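Local coordinates for bifunctional GH43-CE protein (Bacteroides eggerthii, PDB 6MLY) that probably cleaves xylosidic linkages with its glycoside hydrolase family 43 part and carries a carbohydrate esterase part with the alpha/beta-hydrolase fold, at residues 606-611 with 617-622; 572-577 with 783-788; 518-523 with 562-567. All coordinates share one frame; numbering follows the deposited sequence.

Contact 1 of 3, residues 606-611 with 617-622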
loop_
_atom_site.group_PDB
_atom_site.type_symbol
_atom_site.label_atom_id
_atom_site.label_comp_id
_atom_site.label_asym_id
_atom_site.label_seq_id
_atom_site.Cartn_x
_atom_site.Cartn_y
_atom_site.Cartn_z
ATOM N N ARG A 606 -15.816 -21.575 -1.514
ATOM C CA ARG A 606 -16.819 -21.227 -2.519
ATOM C C ARG A 606 -16.334 -20.009 -3.315
ATOM O O ARG A 606 -16.447 -19.987 -4.533
ATOM C CB ARG A 606 -18.175 -20.939 -1.867
ATOM C CG ARG A 606 -19.033 -22.170 -1.623
ATOM C CD ARG A 606 -20.420 -21.806 -1.133
ATOM N NE ARG A 606 -20.391 -21.053 0.115
ATOM C CZ ARG A 606 -20.888 -21.485 1.268
ATOM N NH1 ARG A 606 -21.620 -22.583 1.295
ATOM N NH2 ARG A 606 -20.661 -20.822 2.388
ATOM N N PHE A 607 -15.784 -19.017 -2.607
ATOM C CA PHE A 607 -15.303 -17.785 -3.225
ATOM C C PHE A 607 -14.176 -18.091 -4.223
ATOM O O PHE A 607 -14.149 -17.531 -5.323
ATOM C CB PHE A 607 -14.835 -16.794 -2.156
ATOM C CG PHE A 607 -14.266 -15.514 -2.708
ATOM C CD1 PHE A 607 -15.099 -14.465 -3.063
ATOM C CD2 PHE A 607 -12.900 -15.366 -2.891
ATOM C CE1 PHE A 607 -14.576 -13.288 -3.578
ATOM C CE2 PHE A 607 -12.381 -14.186 -3.407
ATOM C CZ PHE A 607 -13.219 -13.152 -3.748
ATOM N N ILE A 608 -13.256 -18.972 -3.817
ATOM C CA ILE A 608 -12.045 -19.301 -4.569
ATOM C C ILE A 608 -12.413 -19.857 -5.951
ATOM O O ILE A 608 -11.767 -19.523 -6.939
ATOM C CB ILE A 608 -11.166 -20.282 -3.762
ATOM C CG1 ILE A 608 -10.486 -19.579 -2.585
ATOM C CG2 ILE A 608 -10.153 -21.001 -4.644
ATOM C CD1 ILE A 608 -9.705 -18.340 -2.969
ATOM N N ARG A 609 -13.426 -20.725 -5.998
ATOM C CA ARG A 609 -13.827 -21.377 -7.235
ATOM C C ARG A 609 -14.507 -20.342 -8.135
ATOM O O ARG A 609 -14.227 -20.264 -9.328
ATOM C CB ARG A 609 -14.732 -22.580 -6.941
ATOM C CG ARG A 609 -14.005 -23.769 -6.319
ATOM C CD ARG A 609 -14.685 -25.103 -6.576
ATOM N NE ARG A 609 -13.846 -26.233 -6.205
ATOM C CZ ARG A 609 -13.756 -26.746 -4.976
ATOM N NH1 ARG A 609 -14.370 -26.155 -3.966
ATOM N NH2 ARG A 609 -13.049 -27.847 -4.759
ATOM N N ALA A 610 -15.377 -19.528 -7.529
ATOM C CA ALA A 610 -16.215 -18.577 -8.236
ATOM C C ALA A 610 -15.362 -17.468 -8.868
ATOM O O ALA A 610 -15.732 -16.921 -9.912
ATOM C CB ALA A 610 -17.239 -18.011 -7.285
ATOM N N ASN A 611 -14.229 -17.146 -8.228
ATOM C CA ASN A 611 -13.334 -16.086 -8.682
ATOM C C ASN A 611 -12.013 -16.679 -9.188
ATOM O O ASN A 611 -11.008 -15.976 -9.263
ATOM C CB ASN A 611 -13.100 -15.058 -7.571
ATOM C CG ASN A 611 -14.319 -14.200 -7.305
ATOM O OD1 ASN A 611 -14.403 -13.059 -7.779
ATOM N ND2 ASN A 611 -15.275 -14.748 -6.569
ATOM N N LEU A 617 -6.390 -19.351 -10.607
ATOM C CA LEU A 617 -6.496 -20.481 -9.664
ATOM C C LEU A 617 -7.154 -21.684 -10.352
ATOM O O LEU A 617 -8.329 -21.634 -10.719
ATOM C CB LEU A 617 -7.304 -20.057 -8.431
ATOM C CG LEU A 617 -6.740 -18.880 -7.634
ATOM C CD1 LEU A 617 -7.546 -18.644 -6.365
ATOM C CD2 LEU A 617 -5.273 -19.091 -7.290
ATOM N N ASP A 618 -6.366 -22.757 -10.507
ATOM C CA ASP A 618 -6.822 -24.065 -10.962
ATOM C C ASP A 618 -7.482 -24.766 -9.771
ATOM O O ASP A 618 -6.795 -25.355 -8.939
ATOM C CB ASP A 618 -5.656 -24.882 -11.534
ATOM C CG ASP A 618 -6.034 -26.227 -12.143
ATOM O OD1 ASP A 618 -7.106 -26.761 -11.795
ATOM O OD2 ASP A 618 -5.239 -26.740 -12.960
ATOM N N THR A 619 -8.816 -24.697 -9.703
ATOM C CA THR A 619 -9.577 -25.285 -8.604
ATOM C C THR A 619 -10.020 -26.712 -8.957
ATOM O O THR A 619 -11.078 -27.154 -8.514
ATOM C CB THR A 619 -10.777 -24.403 -8.246
ATOM O OG1 THR A 619 -11.704 -24.461 -9.330
ATOM C CG2 THR A 619 -10.381 -22.969 -7.974
ATOM N N SER A 620 -9.220 -27.413 -9.770
ATOM C CA SER A 620 -9.313 -28.859 -9.892
ATOM C C SER A 620 -8.699 -29.493 -8.636
ATOM O O SER A 620 -9.015 -30.627 -8.296
ATOM C CB SER A 620 -8.655 -29.357 -11.159
ATOM O OG SER A 620 -7.239 -29.315 -11.059
ATOM N N PHE A 621 -7.828 -28.726 -7.964
ATOM C CA PHE A 621 -7.226 -29.087 -6.695
ATOM C C PHE A 621 -7.273 -27.890 -5.731
ATOM O O PHE A 621 -6.738 -26.822 -6.033
ATOM C CB PHE A 621 -5.784 -29.551 -6.912
ATOM C CG PHE A 621 -5.084 -30.042 -5.668
ATOM C CD1 PHE A 621 -5.146 -31.379 -5.300
ATOM C CD2 PHE A 621 -4.360 -29.170 -4.869
ATOM C CE1 PHE A 621 -4.498 -31.831 -4.161
ATOM C CE2 PHE A 621 -3.716 -29.626 -3.727
ATOM C CZ PHE A 621 -3.784 -30.955 -3.377
ATOM N N ILE A 622 -7.912 -28.096 -4.572
ATOM C CA ILE A 622 -7.845 -27.188 -3.421
ATOM C C ILE A 622 -7.459 -27.999 -2.170
ATOM O O ILE A 622 -8.291 -28.708 -1.590
ATOM C CB ILE A 622 -9.183 -26.445 -3.230
ATOM C CG1 ILE A 622 -9.547 -25.606 -4.462
ATOM C CG2 ILE A 622 -9.153 -25.606 -1.960
ATOM C CD1 ILE A 622 -10.870 -24.877 -4.358
#

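Contact 2 of 3, residues 572-577 with 783-788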
loop_
_atom_site.group_PDB
_atom_site.type_symbol
_atom_site.label_atom_id
_atom_site.label_comp_id
_atom_site.label_asym_id
_atom_site.label_seq_id
_atom_site.Cartn_x
_atom_site.Cartn_y
_atom_site.Cartn_z
ATOM N N LYS A 572 5.806 -19.704 2.268
ATOM C CA LYS A 572 7.004 -19.751 1.415
ATOM C C LYS A 572 7.199 -21.156 0.819
ATOM O O LYS A 572 7.471 -21.293 -0.377
ATOM C CB LYS A 572 8.241 -19.325 2.211
ATOM N N SER A 573 7.054 -22.191 1.654
ATOM C CA SER A 573 7.389 -23.575 1.277
ATOM C C SER A 573 6.404 -24.113 0.229
ATOM O O SER A 573 6.810 -24.806 -0.707
ATOM C CB SER A 573 7.451 -24.465 2.489
ATOM O OG SER A 573 6.333 -24.242 3.334
ATOM N N LEU A 574 5.115 -23.796 0.395
ATOM C CA LEU A 574 4.085 -24.169 -0.578
ATOM C C LEU A 574 4.333 -23.445 -1.910
ATOM O O LEU A 574 4.168 -24.042 -2.976
ATOM C CB LEU A 574 2.703 -23.814 -0.021
ATOM C CG LEU A 574 2.073 -24.847 0.908
ATOM C CD1 LEU A 574 0.905 -24.244 1.672
ATOM C CD2 LEU A 574 1.621 -26.073 0.127
ATOM N N LEU A 575 4.721 -22.163 -1.827
ATOM C CA LEU A 575 4.897 -21.282 -2.994
ATOM C C LEU A 575 6.047 -21.769 -3.888
ATOM O O LEU A 575 5.977 -21.619 -5.111
ATOM C CB LEU A 575 5.141 -19.847 -2.512
ATOM C CG LEU A 575 3.886 -19.062 -2.132
ATOM C CD1 LEU A 575 4.228 -17.870 -1.250
ATOM C CD2 LEU A 575 3.127 -18.607 -3.371
ATOM N N ASP A 576 7.097 -22.338 -3.280
ATOM C CA ASP A 576 8.276 -22.827 -4.011
ATOM C C ASP A 576 7.926 -24.085 -4.826
ATOM O O ASP A 576 8.547 -24.343 -5.861
ATOM C CB ASP A 576 9.442 -23.117 -3.062
ATOM C CG ASP A 576 10.006 -21.892 -2.357
ATOM O OD1 ASP A 576 10.291 -20.894 -3.048
ATOM O OD2 ASP A 576 10.165 -21.951 -1.121
ATOM N N LYS A 577 6.952 -24.871 -4.348
ATOM C CA LYS A 577 6.546 -26.122 -5.001
ATOM C C LYS A 577 5.674 -25.832 -6.233
ATOM O O LYS A 577 5.602 -26.667 -7.143
ATOM C CB LYS A 577 5.783 -27.018 -4.020
ATOM C CG LYS A 577 5.573 -28.454 -4.484
ATOM C CD LYS A 577 6.853 -29.261 -4.629
ATOM C CE LYS A 577 6.588 -30.738 -4.842
ATOM N NZ LYS A 577 7.836 -31.501 -5.083
ATOM N N ASP A 783 5.094 -32.521 -0.260
ATOM C CA ASP A 783 5.200 -33.707 -1.114
ATOM C C ASP A 783 3.836 -34.399 -1.254
ATOM O O ASP A 783 3.540 -34.972 -2.307
ATOM C CB ASP A 783 6.250 -34.679 -0.575
ATOM C CG ASP A 783 7.679 -34.219 -0.803
ATOM O OD1 ASP A 783 7.861 -33.157 -1.422
ATOM O OD2 ASP A 783 8.600 -34.934 -0.363
ATOM N N PHE A 784 3.027 -34.344 -0.186
ATOM C CA PHE A 784 1.686 -34.937 -0.159
ATOM C C PHE A 784 0.738 -34.124 -1.055
ATOM O O PHE A 784 0.095 -34.683 -1.949
ATOM C CB PHE A 784 1.180 -35.053 1.283
ATOM C CG PHE A 784 -0.290 -35.366 1.413
ATOM C CD1 PHE A 784 -0.846 -36.455 0.761
ATOM C CD2 PHE A 784 -1.118 -34.574 2.193
ATOM C CE1 PHE A 784 -2.200 -36.733 0.872
ATOM C CE2 PHE A 784 -2.468 -34.855 2.308
ATOM C CZ PHE A 784 -3.007 -35.933 1.646
ATOM N N PHE A 785 0.667 -32.807 -0.824
ATOM C CA PHE A 785 -0.192 -31.923 -1.629
ATOM C C PHE A 785 0.190 -32.038 -3.115
ATOM O O PHE A 785 -0.692 -32.039 -3.980
ATOM C CB PHE A 785 -0.136 -30.482 -1.112
ATOM C CG PHE A 785 -0.940 -30.218 0.139
ATOM C CD1 PHE A 785 -2.256 -30.648 0.252
ATOM C CD2 PHE A 785 -0.391 -29.514 1.202
ATOM C CE1 PHE A 785 -2.992 -30.397 1.401
ATOM C CE2 PHE A 785 -1.130 -29.261 2.350
ATOM C CZ PHE A 785 -2.431 -29.699 2.446
ATOM N N ALA A 786 1.496 -32.169 -3.389
ATOM C CA ALA A 786 2.052 -32.320 -4.745
ATOM C C ALA A 786 1.614 -33.642 -5.399
ATOM O O ALA A 786 1.340 -33.668 -6.597
ATOM C CB ALA A 786 3.557 -32.222 -4.688
ATOM N N ARG A 787 1.577 -34.734 -4.625
ATOM C CA ARG A 787 1.220 -36.068 -5.147
ATOM C C ARG A 787 -0.261 -36.107 -5.544
ATOM O O ARG A 787 -0.622 -36.685 -6.574
ATOM C CB ARG A 787 1.506 -37.168 -4.117
ATOM C CG ARG A 787 2.927 -37.711 -4.143
ATOM C CD ARG A 787 3.061 -38.932 -3.254
ATOM N NE ARG A 787 2.674 -38.670 -1.870
ATOM C CZ ARG A 787 3.520 -38.371 -0.886
ATOM N NH1 ARG A 787 4.811 -38.221 -1.134
ATOM N NH2 ARG A 787 3.071 -38.227 0.349
ATOM N N GLU A 788 -1.105 -35.494 -4.707
ATOM C CA GLU A 788 -2.557 -35.476 -4.891
ATOM C C GLU A 788 -2.943 -34.470 -5.992
ATOM O O GLU A 788 -4.059 -34.516 -6.500
ATOM C CB GLU A 788 -3.257 -35.129 -3.570
ATOM C CG GLU A 788 -2.908 -36.043 -2.402
ATOM C CD GLU A 788 -3.587 -37.403 -2.382
ATOM O OE1 GLU A 788 -4.794 -37.472 -2.690
ATOM O OE2 GLU A 788 -2.908 -38.390 -2.048
#

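Contact 3 of 3, residues 518-523 with 562-567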
loop_
_atom_site.group_PDB
_atom_site.type_symbol
_atom_site.label_atom_id
_atom_site.label_comp_id
_atom_site.label_asym_id
_atom_site.label_seq_id
_atom_site.Cartn_x
_atom_site.Cartn_y
_atom_site.Cartn_z
ATOM N N ARG A 518 -0.018 -11.062 -5.363
ATOM C CA ARG A 518 -0.407 -10.773 -3.981
ATOM C C ARG A 518 -1.671 -9.911 -3.996
ATOM O O ARG A 518 -1.665 -8.811 -4.542
ATOM C CB ARG A 518 0.705 -10.036 -3.220
ATOM C CG ARG A 518 1.278 -10.795 -2.030
ATOM C CD ARG A 518 2.465 -10.098 -1.373
ATOM N NE ARG A 518 2.150 -9.253 -0.184
ATOM C CZ ARG A 518 3.058 -8.423 0.482
ATOM N NH1 ARG A 518 4.288 -8.313 -0.005
ATOM N NH2 ARG A 518 2.749 -7.797 1.641
ATOM N N TRP A 519 -2.751 -10.445 -3.423
ATOM C CA TRP A 519 -3.919 -9.673 -3.035
ATOM C C TRP A 519 -4.212 -9.982 -1.569
ATOM O O TRP A 519 -4.487 -11.128 -1.238
ATOM C CB TRP A 519 -5.139 -10.014 -3.898
ATOM C CG TRP A 519 -4.942 -9.902 -5.376
ATOM C CD1 TRP A 519 -5.347 -8.877 -6.177
ATOM C CD2 TRP A 519 -4.338 -10.878 -6.245
ATOM N NE1 TRP A 519 -5.022 -9.136 -7.481
ATOM C CE2 TRP A 519 -4.405 -10.357 -7.556
ATOM C CE3 TRP A 519 -3.749 -12.133 -6.048
ATOM C CZ2 TRP A 519 -3.896 -11.043 -8.658
ATOM C CZ3 TRP A 519 -3.250 -12.814 -7.138
ATOM C CH2 TRP A 519 -3.324 -12.274 -8.424
ATOM N N GLU A 520 -4.141 -8.972 -0.703
ATOM C CA GLU A 520 -4.455 -9.164 0.708
ATOM C C GLU A 520 -5.777 -8.461 1.035
ATOM O O GLU A 520 -6.270 -7.659 0.249
ATOM C CB GLU A 520 -3.308 -8.665 1.587
ATOM C CG GLU A 520 -2.041 -9.488 1.438
ATOM C CD GLU A 520 -0.920 -9.136 2.412
ATOM O OE1 GLU A 520 -1.232 -8.794 3.575
ATOM O OE2 GLU A 520 0.264 -9.192 1.999
ATOM N N ASP A 521 -6.334 -8.797 2.204
ATOM C CA ASP A 521 -7.596 -8.258 2.714
ATOM C C ASP A 521 -8.648 -8.216 1.595
ATOM O O ASP A 521 -9.235 -7.169 1.328
ATOM C CB ASP A 521 -7.380 -6.886 3.361
ATOM C CG ASP A 521 -6.802 -6.955 4.766
ATOM O OD1 ASP A 521 -7.318 -7.751 5.571
ATOM O OD2 ASP A 521 -5.847 -6.203 5.048
ATOM N N ILE A 522 -8.870 -9.366 0.950
ATOM C CA ILE A 522 -9.973 -9.567 0.013
ATOM C C ILE A 522 -11.158 -10.119 0.813
ATOM O O ILE A 522 -10.976 -11.001 1.647
ATOM C CB ILE A 522 -9.565 -10.518 -1.134
ATOM C CG1 ILE A 522 -8.449 -9.934 -2.008
ATOM C CG2 ILE A 522 -10.775 -10.928 -1.964
ATOM C CD1 ILE A 522 -8.923 -8.951 -3.057
ATOM N N CYS A 523 -12.358 -9.591 0.551
ATOM C CA CYS A 523 -13.597 -10.038 1.198
ATOM C C CYS A 523 -14.181 -11.216 0.405
ATOM O O CYS A 523 -14.454 -11.088 -0.786
ATOM C CB CYS A 523 -14.614 -8.904 1.285
ATOM S SG CYS A 523 -13.873 -7.258 1.468
ATOM N N MET A 562 -5.662 -13.447 12.051
ATOM C CA MET A 562 -4.311 -14.025 12.192
ATOM C C MET A 562 -3.945 -14.881 10.971
ATOM O O MET A 562 -3.160 -15.819 11.081
ATOM C CB MET A 562 -4.210 -14.872 13.464
ATOM C CG MET A 562 -4.201 -14.041 14.734
ATOM S SD MET A 562 -3.287 -14.836 16.087
ATOM C CE MET A 562 -4.275 -16.301 16.375
ATOM N N LYS A 563 -4.491 -14.523 9.806
ATOM C CA LYS A 563 -4.175 -15.192 8.544
ATOM C C LYS A 563 -2.723 -14.907 8.133
ATOM O O LYS A 563 -2.110 -15.710 7.434
ATOM C CB LYS A 563 -5.134 -14.721 7.448
ATOM C CG LYS A 563 -5.137 -13.217 7.223
ATOM C CD LYS A 563 -6.163 -12.757 6.230
ATOM C CE LYS A 563 -6.237 -11.252 6.161
ATOM N NZ LYS A 563 -7.035 -10.832 4.992
ATOM N N GLN A 564 -2.199 -13.746 8.547
ATOM C CA GLN A 564 -0.813 -13.330 8.274
ATOM C C GLN A 564 0.169 -14.286 8.974
ATOM O O GLN A 564 1.227 -14.591 8.423
ATOM C CB GLN A 564 -0.607 -11.874 8.707
ATOM C CG GLN A 564 0.843 -11.399 8.681
ATOM C CD GLN A 564 1.469 -11.383 7.304
ATOM O OE1 GLN A 564 2.664 -11.715 7.138
ATOM N NE2 GLN A 564 0.673 -10.971 6.303
ATOM N N ALA A 565 -0.185 -14.746 10.183
ATOM C CA ALA A 565 0.662 -15.666 10.984
ATOM C C ALA A 565 0.766 -17.046 10.314
ATOM O O ALA A 565 1.819 -17.682 10.359
ATOM C CB ALA A 565 0.117 -15.794 12.389
ATOM N N ALA A 566 -0.341 -17.496 9.712
ATOM C CA ALA A 566 -0.421 -18.773 9.012
ATOM C C ALA A 566 0.510 -18.775 7.792
ATOM O O ALA A 566 1.109 -19.798 7.465
ATOM C CB ALA A 566 -1.849 -19.044 8.607
ATOM N N PHE A 567 0.619 -17.621 7.126
ATOM C CA PHE A 567 1.433 -17.487 5.919
ATOM C C PHE A 567 2.922 -17.666 6.254
ATOM O O PHE A 567 3.650 -18.366 5.541
ATOM C CB PHE A 567 1.188 -16.141 5.233
ATOM C CG PHE A 567 1.895 -16.016 3.909
ATOM C CD1 PHE A 567 1.480 -16.764 2.817
ATOM C CD2 PHE A 567 2.997 -15.189 3.762
ATOM C CE1 PHE A 567 2.140 -16.670 1.599
ATOM C CE2 PHE A 567 3.655 -15.095 2.545
ATOM C CZ PHE A 567 3.225 -15.835 1.465
#

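Contact 1 of 3, residues 606-611 with 617-622
Where helix 596-610 of the alpha/beta-hydrolase fold ends and the chain turns back into the central sheet, Ile608 and Arg609 of the last helical turn pack on Leu617, Thr619 and Ile622. Over residues 606-610 the helix crosses strand 617-619 at -114°, the local axes 8.8 Å apart. Ile608 brings its branch methyl to the contact: CG2 lies 3.9 Å from Leu617 CD1 and 4.0 Å from Ile622 CD1, and it also meets the methyl of Thr619. Branched aliphatic residues suit this helix-on-sheet layer, which Val582 and Ala580 of strand 579-584 extend.

Arg609 plays two parts. Its methylenes pass Thr619, with CG 3.8 Å from Thr619 CB, because CG stands opposite the carbonyl carbon (chi1 -71°) and the chain then runs out straight to NE. At the far end Ile622 CD1 sits 3.5 Å above the guanidinium plane, over its centre. Thr619 O lies near that plane at the edge, but 3.7 Å from NE and not hydrogen-bonded to it. The charged end is held instead from outside the segments: NH2 donates to Arg668 O and NH1, weakly, to Ser666 O. With an alanine here, Ile622 CD1 would probably lose the flat group lying over it and Arg668 O this donor.

At the strand corner Asp618 OD1 accepts from Ser620 N at 3.0 Å, an Asx turn, and from Ser620 OG too; with the chain bent there, Thr619 and Ile622 both face the helix. Between the segments the contact is thus van der Waals packing, partly against a charged group whose NH2 and NH1 turn to loop carbonyls nearby.

Contact 2 of 3, residues 572-577 with 783-788
The ring of Phe785 is approached obliquely by Leu574, whose CD2 lies 4.1 Å from ring atom CD2; Phe579, Ala671 and Val673 of the sheet also touch Phe785. A second flat group, the guanidinium of Arg787, has Asp783 O 3.6 Å above one face, offset toward its rim, while its NH2 is paired with Glu758.

Over these segments the helices run at 36° to each other, with their local axes 10.8 Å apart, wide enough for side chains to fill the space between them. Leucine and phenylalanine do so on the side toward the sheet. Nearer solvent Lys577 takes over, laying its CE against the CB of Ala786 at 3.4 Å. Its chain starts opposite the backbone N and kinks at chi2 (65°), which carries the ammonium group toward Asp783. Alanine suits the position since a single methyl leaves space for the lysine methylenes.

NZ of Lys577 stops 4.0 Å from Asp783 OD1, beyond a salt bridge, and Asp783 gives its other oxygen to Lys779. The charges therefore probably contribute only a mild long-range attraction, and the pairing of these helices rests on apolar contact: Leu574 and Phe785 toward the sheet, the methylenes of Lys577 toward solvent.

Contact 3 of 3, residues 518-523 with 562-567
Lys563, in the first turn of helix 563-577, reaches across to Asp521 and closes a salt bridge, NZ donating to OD1 at 3.1 Å. The nitrogen comes from above the carboxylate plane, 54° out of it. CG of Lys563 stands between the backbone N and the carbonyl carbon (chi1 57°), and from there the chain is fully extended; an extended lysine is long enough to span the gap. NZ has a second anionic partner, Asp535 of the next strand, so two carboxylates share one buried ammonium and would probably stabilise its charge. OD2 of Asp521 has a long, weak ion pair with Lys476. OD1 of Asp535 also accepts from the backbone N of Asp521, fixing the corner where strand 518-523 changes direction; at Asp521 the backbone itself is left-handed.

Three residues earlier in the strand, Arg518 grips Glu520 side-on: NE and NH2 both donate to OE2, each at 2.9 Å, with the acceptor in the guanidinium plane. NH1 is taken up by Phe459 O, and Tyr460 adds a cation-pi contact. The other oxygen, OE1 of Glu520, points toward the amide of Gln564, but NE2 is 4.0 Å away, too far to bond, while side-chain OE1 of Gln564 accepts from Gln568 NE2. An arginine thus spends a whole edge on its near neighbour, while the glutamine is held within its own helix.

Strand 533-537 pairs with strand 518-523, and its Tyr537 stacks on Phe567 of the helix. Strands 456-462 and 469-476 of the concanavalin A-like sandwich also touch the contact, the latter meeting Arg518, Glu520 and Gln564, so it sits at the seam where that domain meets the first strands and helix of the esterase.

How the contacts relate
All three contacts belong to the esterase part, and their centres stand about 17 Å apart between contacts 1 and 2, about 17 Å between 1 and 3, and about 19 Å between 2 and 3. Contact 3 closes first along the chain; contact 1 then lies nested within the long loop that contact 2 closes. Contacts 2 and 3 use opposite ends of helix 563-577. Contacts 1 and 3 reach the same mixed sheet, and Phe621 of the strand in contact 1 packs on Phe785 of contact 2. Helices 596-610 and 775-789 thus flank strand 621-627, which leads to a probable nucleophile elbow, while helix 563-577 lies over strand 579-584.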